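Local coordinates for protein Agap007691-pb (Anopheles gambiae, PDB 5C98) that is of unknown function but belongs to the serpin family, whose members commonly inhibit serine proteases by trapping them, at residues R115-H118 / Q122-V125; V128-T131 / P135-L138; F143-R146 / I151-F154; G158-L163 / K168-S173; I304-V309 / S313-L318. All coordinates share one frame; numbering follows the deposited sequence.

Interaction 1. Residues R115-H118 / Q122-V125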
# COMPACT_ATOMS: atom_id res chain seq x y z
N ARG A 115 24.48 6.78 10.77
CA ARG A 115 24.85 7.29 9.45
C ARG A 115 23.75 6.99 8.44
O ARG A 115 23.34 7.87 7.67
CB ARG A 115 26.18 6.66 9.00
CG ARG A 115 26.64 7.16 7.62
CD ARG A 115 27.92 6.47 7.12
NE ARG A 115 27.74 5.03 6.91
CZ ARG A 115 27.27 4.45 5.81
NH1 ARG A 115 26.93 5.19 4.76
NH2 ARG A 115 27.16 3.13 5.73
N LEU A 116 23.26 5.75 8.43
CA LEU A 116 22.30 5.35 7.42
C LEU A 116 20.94 5.99 7.67
O LEU A 116 20.31 6.50 6.73
CB LEU A 116 22.19 3.83 7.38
CG LEU A 116 23.38 3.11 6.77
CD1 LEU A 116 23.23 1.63 7.03
CD2 LEU A 116 23.45 3.41 5.29
N PHE A 117 20.46 5.98 8.91
CA PHE A 117 19.09 6.38 9.18
C PHE A 117 18.95 7.87 9.44
O PHE A 117 17.85 8.41 9.25
CB PHE A 117 18.51 5.55 10.32
CG PHE A 117 18.04 4.18 9.89
CD1 PHE A 117 18.94 3.19 9.50
CD2 PHE A 117 16.69 3.88 9.83
CE1 PHE A 117 18.50 1.95 9.10
CE2 PHE A 117 16.25 2.62 9.42
CZ PHE A 117 17.16 1.67 9.04
N HIS A 118 20.02 8.55 9.85
CA HIS A 118 19.95 9.99 10.08
C HIS A 118 20.48 10.80 8.91
O HIS A 118 20.07 11.95 8.74
CB HIS A 118 20.73 10.41 11.32
CG HIS A 118 20.20 9.83 12.59
ND1 HIS A 118 20.93 9.81 13.76
CD2 HIS A 118 19.00 9.28 12.89
CE1 HIS A 118 20.21 9.25 14.72
NE2 HIS A 118 19.04 8.91 14.21
N GLN A 122 15.94 8.48 3.33
CA GLN A 122 14.81 9.40 3.46
C GLN A 122 13.83 8.75 4.42
O GLN A 122 12.98 7.94 4.03
CB GLN A 122 14.23 9.60 2.07
CG GLN A 122 13.01 10.42 1.85
CD GLN A 122 12.66 10.43 0.35
OE1 GLN A 122 13.50 10.13 -0.52
NE2 GLN A 122 11.42 10.76 0.05
N THR A 123 14.00 9.06 5.70
CA THR A 123 13.20 8.50 6.77
C THR A 123 13.37 9.41 7.98
O THR A 123 14.18 10.34 7.97
CB THR A 123 13.59 7.04 7.08
OG1 THR A 123 12.59 6.45 7.92
CG2 THR A 123 14.94 6.93 7.78
N THR A 124 12.57 9.15 9.01
CA THR A 124 12.68 9.83 10.29
C THR A 124 12.72 8.79 11.40
O THR A 124 11.90 7.86 11.41
CB THR A 124 11.51 10.81 10.48
OG1 THR A 124 11.66 11.91 9.55
CG2 THR A 124 11.54 11.41 11.87
N VAL A 125 13.70 8.92 12.27
CA VAL A 125 13.83 8.07 13.45
C VAL A 125 13.56 8.93 14.67
O VAL A 125 14.17 10.00 14.83
CB VAL A 125 15.24 7.46 13.54
CG1 VAL A 125 15.40 6.60 14.77
CG2 VAL A 125 15.56 6.65 12.30
O HOH W 1 16.55 10.57 9.36
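F117 meets both T123 and V125 where helix 111-119 gives way to strand 124-128, a contact inside the beta-alpha-beta crossover that links the parallel strands 95-104 and 124-128 of the serpin fold. The large, flat phenylalanine suits a buried place on the inner side of the helix. Its first torsion (chi1 -80°) sets CG anti to the carbonyl carbon and swings the ring toward V125, whose CG2 approaches near the ring plane at the CD2 edge, 3.9 Å from CD2. The same methyl lies 3.7 Å from F117 CB, so one branch of the valine fills the angle between the stem of the side chain and its ring. T123 is met obliquely: its CG2 is 4.1 Å from F117 CD2 and also packs against the backbone oxygen of F117. That methyl faces the helix, while OG1 is hydrogen-bonded to S99 OG on strand 95-104. F113 stacks on the F117 ring, F53 meets it at an incline, and M52 also touches it. The next residue, H118, is still in the helix and exposed; it starts away from the strand, but its imidazole edge reaches V125, and a polar ring suits this place at the surface. NE2 touches V125 CB at 4.1 Å, the two side chains lying nearly perpendicular. Between the backbones a single water donates to F117 O near the end of the helix and, over 2.8 Å, to T123 O.

Interaction 2. Residues V128-T131 / P135-L138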
# COMPACT_ATOMS: atom_id res chain seq x y z
N VAL A 128 12.07 7.10 21.64
CA VAL A 128 10.96 7.24 22.57
C VAL A 128 11.12 6.23 23.68
O VAL A 128 11.93 5.29 23.61
CB VAL A 128 9.59 7.05 21.88
CG1 VAL A 128 9.34 8.11 20.81
CG2 VAL A 128 9.46 5.63 21.33
N ASP A 129 10.31 6.40 24.72
CA ASP A 129 10.22 5.41 25.78
C ASP A 129 9.26 4.33 25.30
O ASP A 129 8.05 4.45 25.48
CB ASP A 129 9.71 6.09 27.05
CG ASP A 129 9.49 5.12 28.17
OD1 ASP A 129 9.88 3.93 28.03
OD2 ASP A 129 8.95 5.55 29.21
N LEU A 130 9.81 3.26 24.74
CA LEU A 130 9.00 2.15 24.21
C LEU A 130 8.41 1.28 25.32
O LEU A 130 7.57 0.41 25.03
CB LEU A 130 9.82 1.32 23.21
CG LEU A 130 9.75 1.76 21.74
CD1 LEU A 130 10.69 0.95 20.84
CD2 LEU A 130 8.34 1.65 21.20
N THR A 131 8.78 1.49 26.58
CA THR A 131 8.05 0.88 27.69
C THR A 131 6.72 1.57 27.96
O THR A 131 5.93 1.06 28.77
CB THR A 131 8.88 0.86 28.98
OG1 THR A 131 8.80 2.14 29.62
CG2 THR A 131 10.33 0.50 28.71
N PRO A 135 3.33 7.84 24.87
CA PRO A 135 4.22 8.69 24.06
C PRO A 135 4.68 8.01 22.80
O PRO A 135 4.92 8.68 21.78
CB PRO A 135 5.40 8.98 25.00
CG PRO A 135 5.36 7.88 26.01
CD PRO A 135 3.89 7.59 26.21
N SER A 136 4.81 6.69 22.83
CA SER A 136 5.23 5.97 21.64
C SER A 136 4.21 6.12 20.52
O SER A 136 4.56 6.46 19.38
CB SER A 136 5.44 4.49 22.00
OG SER A 136 6.53 4.32 22.89
N ALA A 137 2.93 5.93 20.82
CA ALA A 137 1.91 6.10 19.80
C ALA A 137 1.78 7.56 19.37
O ALA A 137 1.57 7.84 18.18
CB ALA A 137 0.57 5.55 20.28
N LEU A 138 1.94 8.49 20.31
CA LEU A 138 1.82 9.90 19.96
C LEU A 138 2.90 10.33 18.98
O LEU A 138 2.65 11.12 18.07
CB LEU A 138 1.86 10.77 21.21
CG LEU A 138 1.61 12.25 20.94
CD1 LEU A 138 0.25 12.48 20.33
CD2 LEU A 138 1.76 13.06 22.23
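S136, on the first turns of helix 133-146, nestles its hydroxyl into the bend made by V128, D129 and L130, so that the connection after strand 124-128 of the serpin fold packs against the start of the helix. Among the polar groups, S136 OG lies 3.0 Å from D129 O, but its hydrogen bond goes to D132 O, one helical turn earlier. The torsion explains this: with chi1 at -66° OG stands beside its own backbone N and leans back along the helix, a usual way for a serine to hide its hydroxyl. Within the bend, D129 OD1 accepts from T131 OG1 over 2.6 Å, met on the syn side and 19° out of the carboxylate plane; T131 N adds a weak Asx-turn bond to the same oxygen. Aspartate and threonine thus help to hold the turn, while L130 N is tied to E104 OE1 on strand 95-104. The remaining contacts are van der Waals. V128 CG2 touches S136 OG at 3.6 Å. L130 meets that hydroxyl twice, with CA 3.5 Å from S136 OG and with CD2 at the end of its side chain, although the side chain sets out away from the helix. P135, which suits a first helical turn because it needs no backbone N-H there, lays its ring near D129, CG being 4.4 Å from D129 O. The chemistry implies a close fit with little directional bonding between the segments: a small serine, satisfied within its helix, settles on a bend where D129 OD1 and L130 N have partners elsewhere.

Interaction 3. Residues F143-R146 / I151-F154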
# COMPACT_ATOMS: atom_id res chain seq x y z
N PHE A 143 3.63 12.48 13.75
CA PHE A 143 4.42 12.55 12.53
C PHE A 143 3.53 12.48 11.30
O PHE A 143 3.65 13.31 10.38
CB PHE A 143 5.45 11.43 12.48
CG PHE A 143 6.20 11.36 11.19
CD1 PHE A 143 7.29 12.19 10.96
CD2 PHE A 143 5.84 10.45 10.21
CE1 PHE A 143 7.98 12.12 9.79
CE2 PHE A 143 6.54 10.39 9.03
CZ PHE A 143 7.60 11.23 8.82
N TYR A 144 2.61 11.50 11.25
CA TYR A 144 1.78 11.35 10.07
C TYR A 144 0.74 12.46 9.97
O TYR A 144 0.37 12.84 8.86
CB TYR A 144 1.18 9.94 10.03
CG TYR A 144 2.24 8.92 9.64
CD1 TYR A 144 2.64 8.79 8.31
CD2 TYR A 144 2.85 8.12 10.58
CE1 TYR A 144 3.60 7.88 7.94
CE2 TYR A 144 3.83 7.21 10.21
CZ TYR A 144 4.21 7.09 8.90
OH TYR A 144 5.18 6.16 8.56
N GLN A 145 0.34 13.05 11.11
CA GLN A 145 -0.53 14.23 11.07
C GLN A 145 0.20 15.43 10.48
O GLN A 145 -0.35 16.14 9.62
CB GLN A 145 -1.03 14.59 12.49
CG GLN A 145 -2.05 13.67 13.09
CD GLN A 145 -2.08 13.76 14.61
OE1 GLN A 145 -1.44 14.64 15.22
NE2 GLN A 145 -2.81 12.85 15.24
N ARG A 146 1.42 15.69 10.93
CA ARG A 146 2.20 16.81 10.40
C ARG A 146 2.52 16.62 8.93
O ARG A 146 2.76 17.61 8.23
CB ARG A 146 3.51 16.98 11.18
CG ARG A 146 3.40 17.48 12.62
CD ARG A 146 4.78 17.78 13.23
NE ARG A 146 5.73 16.66 13.21
CZ ARG A 146 5.81 15.70 14.14
NH1 ARG A 146 4.99 15.70 15.18
NH2 ARG A 146 6.71 14.73 14.01
N ILE A 151 -4.10 10.81 7.15
CA ILE A 151 -4.11 9.72 8.14
C ILE A 151 -3.86 10.39 9.49
O ILE A 151 -2.71 10.63 9.87
CB ILE A 151 -3.06 8.63 7.87
CG1 ILE A 151 -3.28 7.97 6.51
CG2 ILE A 151 -3.15 7.55 8.94
CD1 ILE A 151 -2.18 7.02 6.10
N GLU A 152 -4.94 10.69 10.22
CA GLU A 152 -4.86 11.41 11.48
C GLU A 152 -4.75 10.50 12.69
O GLU A 152 -4.41 10.98 13.77
CB GLU A 152 -6.07 12.34 11.64
CG GLU A 152 -6.17 13.40 10.55
CD GLU A 152 -5.06 14.44 10.63
OE1 GLU A 152 -4.97 15.13 11.67
OE2 GLU A 152 -4.27 14.55 9.66
N ASP A 153 -5.04 9.21 12.54
CA ASP A 153 -4.94 8.23 13.62
C ASP A 153 -4.21 7.01 13.07
O ASP A 153 -4.79 5.94 12.84
CB ASP A 153 -6.31 7.87 14.18
CG ASP A 153 -6.77 8.82 15.25
OD1 ASP A 153 -6.35 8.65 16.41
OD2 ASP A 153 -7.54 9.75 14.93
N PHE A 154 -2.92 7.18 12.84
CA PHE A 154 -2.15 6.15 12.17
C PHE A 154 -2.17 4.82 12.94
O PHE A 154 -2.28 3.75 12.33
CB PHE A 154 -0.72 6.69 11.95
CG PHE A 154 0.09 5.83 11.04
CD1 PHE A 154 0.66 4.68 11.52
CD2 PHE A 154 0.29 6.17 9.71
CE1 PHE A 154 1.38 3.86 10.70
CE2 PHE A 154 1.05 5.33 8.90
CZ PHE A 154 1.58 4.19 9.39
O HOH W 2 -2.19 13.36 7.86
O HOH W 3 -2.65 17.06 9.43
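Y144 and F154 lie face against face in an offset stack, their ring centroids 3.9 Å apart and planes 15° from parallel. The closest atoms are Y144 CD2 and F154 CD2, at 3.3 Å, while F154 CE2 hangs over the centre of the tyrosine ring. Y144 is itself sandwiched, for the edge atom F143 CD2 covers its opposite face. In F154 the ring lies anti to the backbone N (chi1 -169°), which carries it back from the loop toward Y144. A tyrosine suits its position because it combines a broad stacking surface with a hydroxyl, and that hydroxyl is hydrogen-bonded to L98 O, fixing the long axis of the ring. Q145 makes the polar half of the contact. Its extended chain reaches across to the loop, where NE2 donates to E152 O over 2.9 Å in an almost straight bond (174°), the acceptor lying in the plane of the amide. E152 curls back toward the helix, setting OE1 3.6 Å from Q145 CG. Two waters lie between its other oxygen, OE2, and the helix: one donates to OE2 and to Q145 O, the other sits between OE2, Y144 O and I151 N. The last turn of the helix is therefore linked to the loop partly through solvent, at the exposed surface. The stack packs against F172 of strand 169-177, and the F154 ring meets H324 of strand 320-328 at an incline; helix 133-146 and the loop leading to helix 157-160 thus rest together across neighbouring strands.

Interaction 4. Residues G158-L163 / K168-S173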
# COMPACT_ATOMS: atom_id res chain seq x y z
N GLY A 158 -2.28 0.14 21.41
CA GLY A 158 -2.09 -1.29 21.37
C GLY A 158 -1.09 -1.75 20.33
O GLY A 158 -0.48 -2.81 20.48
N ASP A 159 -0.90 -0.97 19.26
CA ASP A 159 -0.01 -1.40 18.19
C ASP A 159 1.45 -1.29 18.59
O ASP A 159 2.31 -1.94 17.97
CB ASP A 159 -0.26 -0.56 16.93
CG ASP A 159 -1.64 -0.76 16.35
OD1 ASP A 159 -2.02 -1.92 16.12
OD2 ASP A 159 -2.37 0.25 16.15
N VAL A 160 1.77 -0.47 19.59
CA VAL A 160 3.15 -0.29 20.03
C VAL A 160 3.39 -0.85 21.43
O VAL A 160 4.52 -0.82 21.91
CB VAL A 160 3.60 1.18 19.97
CG1 VAL A 160 3.64 1.67 18.52
CG2 VAL A 160 2.69 2.06 20.83
N PHE A 161 2.36 -1.39 22.07
CA PHE A 161 2.47 -1.83 23.45
C PHE A 161 3.26 -3.13 23.58
O PHE A 161 3.17 -4.02 22.73
CB PHE A 161 1.08 -2.08 24.02
CG PHE A 161 1.12 -2.77 25.34
CD1 PHE A 161 1.32 -2.05 26.49
CD2 PHE A 161 1.02 -4.15 25.41
CE1 PHE A 161 1.42 -2.68 27.71
CE2 PHE A 161 1.10 -4.79 26.63
CZ PHE A 161 1.30 -4.05 27.78
N SER A 162 4.02 -3.25 24.67
CA SER A 162 4.66 -4.51 25.04
C SER A 162 4.84 -4.57 26.54
O SER A 162 5.07 -3.55 27.19
CB SER A 162 6.03 -4.68 24.36
OG SER A 162 6.91 -3.56 24.55
N LEU A 163 4.72 -5.78 27.09
CA LEU A 163 5.16 -6.02 28.46
C LEU A 163 6.67 -6.25 28.45
O LEU A 163 7.25 -6.53 27.40
CB LEU A 163 4.47 -7.25 29.03
CG LEU A 163 3.01 -7.08 29.42
CD1 LEU A 163 2.34 -8.44 29.65
CD2 LEU A 163 2.89 -6.22 30.69
N LYS A 168 12.27 -2.73 21.30
CA LYS A 168 13.39 -1.82 21.06
C LYS A 168 13.32 -1.08 19.73
O LYS A 168 13.95 -0.03 19.61
CB LYS A 168 14.72 -2.58 21.09
CG LYS A 168 15.02 -3.29 22.41
CD LYS A 168 16.37 -4.01 22.33
CE LYS A 168 16.45 -5.18 23.28
NZ LYS A 168 16.43 -4.74 24.69
N LEU A 169 12.58 -1.61 18.74
CA LEU A 169 12.69 -1.14 17.37
C LEU A 169 11.38 -1.42 16.65
O LEU A 169 10.96 -2.58 16.57
CB LEU A 169 13.81 -1.89 16.65
CG LEU A 169 14.03 -1.55 15.19
CD1 LEU A 169 14.61 -0.14 15.03
CD2 LEU A 169 15.01 -2.56 14.56
N MET A 170 10.77 -0.39 16.07
CA MET A 170 9.52 -0.56 15.33
C MET A 170 9.52 0.32 14.10
O MET A 170 10.12 1.40 14.09
CB MET A 170 8.32 -0.16 16.17
CG MET A 170 8.25 -0.92 17.49
SD MET A 170 6.64 -0.78 18.30
CE MET A 170 5.69 -1.88 17.29
N LEU A 171 8.86 -0.17 13.06
CA LEU A 171 8.86 0.47 11.75
C LEU A 171 7.42 0.76 11.33
O LEU A 171 6.51 -0.02 11.64
CB LEU A 171 9.50 -0.46 10.70
CG LEU A 171 9.60 0.05 9.26
CD1 LEU A 171 10.46 1.32 9.17
CD2 LEU A 171 10.17 -1.07 8.41
N PHE A 172 7.21 1.87 10.63
CA PHE A 172 5.91 2.30 10.15
C PHE A 172 6.02 2.78 8.71
O PHE A 172 7.02 3.38 8.33
CB PHE A 172 5.35 3.40 11.06
CG PHE A 172 5.33 2.96 12.48
CD1 PHE A 172 4.21 2.30 13.00
CD2 PHE A 172 6.42 3.13 13.30
CE1 PHE A 172 4.23 1.85 14.30
CE2 PHE A 172 6.43 2.66 14.58
CZ PHE A 172 5.33 2.04 15.09
N SER A 173 4.99 2.47 7.91
CA SER A 173 4.89 2.90 6.52
C SER A 173 3.53 3.52 6.31
O SER A 173 2.51 2.90 6.63
CB SER A 173 5.01 1.69 5.61
OG SER A 173 4.47 2.00 4.32
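An apolar helix-on-strand contact joins V160, at the end of the short helix 157-160, to M170 and F172 of strand 169-177, in the connection that brings the chain back from helix 133-146 into the large serpin sheet. V160 supplies one branch: CG1 lies 3.9 Å from M170 SD and 3.8 Å from F172 CZ, so a single methyl is shared between two residues that stand two places apart on the same strand face. The phenylalanine is met at the outer edge of its ring, near the ring plane. Both partners cross the valine nearly perpendicularly. M170 rises from the strand and bends at its last torsion (chi3 76°), which turns the terminal methyl away from the line of the chain and toward the backbone of D159; CE comes to 3.4 Å from D159 O. A flexible, unbranched thioether suits this place, since it can adapt to the uneven surface of a helix end, whereas the compact beta-branched valine presents a methyl with little freedom to move. D159 takes part by its backbone, its carboxylate being directed outward to a salt bridge with K286 NZ and a bond from G156 N. V160 also leans on I155 in the preceding loop. Strand 169-177 is flanked by strand 95-104, antiparallel to it, and by strand 320-328, parallel to it. Helix 133-146 joins the same packing, its S136 touching V160 and its V140 and Y144 lying against F172.

Interaction 5. Residues I304-V309 / S313-L318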
# COMPACT_ATOMS: atom_id res chain seq x y z
N ILE A 304 14.27 -13.64 14.32
CA ILE A 304 15.67 -13.87 14.62
C ILE A 304 16.26 -12.52 14.98
O ILE A 304 16.00 -11.51 14.31
CB ILE A 304 16.40 -14.46 13.40
CG1 ILE A 304 15.80 -15.82 13.05
CG2 ILE A 304 17.90 -14.60 13.67
CD1 ILE A 304 16.20 -16.35 11.68
N ASP A 305 17.08 -12.49 16.03
CA ASP A 305 17.74 -11.25 16.45
C ASP A 305 18.95 -11.04 15.56
O ASP A 305 20.03 -11.56 15.81
CB ASP A 305 18.10 -11.30 17.92
CG ASP A 305 16.87 -11.37 18.81
OD1 ASP A 305 16.07 -10.42 18.76
OD2 ASP A 305 16.70 -12.37 19.54
N ASP A 306 18.76 -10.25 14.49
CA ASP A 306 19.73 -10.19 13.43
C ASP A 306 20.10 -8.78 12.97
O ASP A 306 21.00 -8.65 12.14
CB ASP A 306 19.25 -11.01 12.21
CG ASP A 306 20.38 -11.72 11.47
OD1 ASP A 306 21.37 -12.16 12.10
OD2 ASP A 306 20.28 -11.84 10.22
N LEU A 307 19.50 -7.72 13.51
CA LEU A 307 19.79 -6.35 13.07
C LEU A 307 20.71 -5.63 14.02
O LEU A 307 20.47 -5.58 15.24
CB LEU A 307 18.50 -5.54 12.94
CG LEU A 307 17.42 -6.17 12.07
CD1 LEU A 307 16.18 -5.29 11.96
CD2 LEU A 307 17.97 -6.49 10.69
N HIS A 308 21.76 -5.03 13.47
CA HIS A 308 22.73 -4.27 14.25
C HIS A 308 22.29 -2.82 14.28
O HIS A 308 22.59 -2.04 13.38
CB HIS A 308 24.12 -4.41 13.67
CG HIS A 308 25.17 -3.72 14.47
ND1 HIS A 308 26.36 -3.28 13.93
CD2 HIS A 308 25.22 -3.40 15.79
CE1 HIS A 308 27.09 -2.71 14.86
NE2 HIS A 308 26.42 -2.77 16.00
N VAL A 309 21.56 -2.46 15.33
CA VAL A 309 21.02 -1.12 15.50
C VAL A 309 21.71 -0.38 16.64
O VAL A 309 21.97 0.82 16.53
CB VAL A 309 19.51 -1.20 15.76
CG1 VAL A 309 18.93 0.16 16.14
CG2 VAL A 309 18.83 -1.80 14.55
N SER A 313 23.99 -3.48 22.94
CA SER A 313 22.92 -4.33 23.43
C SER A 313 22.70 -5.60 22.62
O SER A 313 21.80 -6.38 22.96
CB SER A 313 21.61 -3.54 23.54
OG SER A 313 21.11 -3.19 22.27
N GLY A 314 23.49 -5.85 21.59
CA GLY A 314 23.34 -7.04 20.78
C GLY A 314 22.32 -6.87 19.67
O GLY A 314 21.40 -6.04 19.73
N ARG A 315 22.49 -7.67 18.62
CA ARG A 315 21.57 -7.59 17.49
C ARG A 315 20.13 -7.80 17.96
O ARG A 315 19.87 -8.54 18.90
CB ARG A 315 21.92 -8.65 16.44
CG ARG A 315 23.09 -8.30 15.57
CD ARG A 315 23.44 -9.41 14.59
NE ARG A 315 24.71 -9.11 13.97
CZ ARG A 315 24.89 -8.37 12.87
NH1 ARG A 315 23.83 -7.90 12.19
NH2 ARG A 315 26.12 -8.13 12.47
N THR A 316 19.21 -7.14 17.28
CA THR A 316 17.80 -7.16 17.65
C THR A 316 16.94 -7.53 16.46
O THR A 316 17.28 -7.25 15.31
CB THR A 316 17.31 -5.81 18.22
OG1 THR A 316 15.92 -5.91 18.57
CG2 THR A 316 17.47 -4.68 17.23
N ARG A 317 15.81 -8.16 16.73
CA ARG A 317 14.78 -8.33 15.72
C ARG A 317 14.00 -7.04 15.57
O ARG A 317 14.06 -6.14 16.41
CB ARG A 317 13.81 -9.44 16.14
CG ARG A 317 13.05 -9.10 17.42
CD ARG A 317 12.32 -10.29 18.00
NE ARG A 317 13.26 -11.30 18.49
CZ ARG A 317 12.93 -12.57 18.74
NH1 ARG A 317 11.69 -12.99 18.53
NH2 ARG A 317 13.85 -13.42 19.20
N LEU A 318 13.28 -6.94 14.46
CA LEU A 318 12.31 -5.88 14.29
C LEU A 318 11.06 -6.28 15.05
O LEU A 318 10.48 -7.32 14.77
CB LEU A 318 12.04 -5.69 12.81
CG LEU A 318 11.06 -4.59 12.42
CD1 LEU A 318 11.45 -3.25 13.04
CD2 LEU A 318 10.97 -4.51 10.88
O HOH W 4 21.87 -3.92 17.89
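The first torsion of D305 (chi1 -65°) holds its carboxylate beside the backbone N, and R317, with CG between its own N and carbonyl carbon and a bend at chi3, curls round to meet it. The guanidinium forms a salt bridge, gripping side-on: NE to OD1 at 3.0 Å and NH2 to OD2 at 3.1 Å, both almost straight. The acceptors lie in the guanidinium plane, but the donors stand above the carboxylate plane. R317 N also donates to D305 OD1, on its anti lone pair, so that oxygen is held twice.

R315 runs out extended the other way, and NH1 reaches D306 O at 2.9 Å, from above the carbonyl plane, while H308 CB covers one guanidinium face. Long arginines suit this place, where their charged ends can stay near solvent. Between the two arginines in sequence, T316 exchanges backbone bonds with L307: L307 N to T316 O and T316 N to L307 O, each 2.9 Å. Apolar L307 CD1 packs against L318 CB, and D306 OD2 bonds to V61 N.

The arrangement is a loop whose two limbs, far from antiparallel overall, are pinned by a single antiparallel, hydrogen-bonded beta bridge, just before strand 320-328 of the serpin fold.

In the fold
The five contacts follow one another in series along the chain of the serpin fold. Interactions 1 to 4 trace the path from helix 111-119 to strand 169-177; interaction 5 comes much later. Interactions 2 and 4 are neighbours, their centres about 9 Å apart, and T124 of interaction 1 touches F143 of interaction 3. Interaction 4 also touches interactions 3 and 5, whose centres are about 28 Å apart, so strand 169-177 connects contacts packed against both of its faces. Interactions 1 and 4 pack helices on strands, 2 and 3 pack loops on helix 133-146, and 5 closes a loop before strand 320-328. Inhibitory serpins open their large sheet during inhibition; whether this protein does so is uncertain.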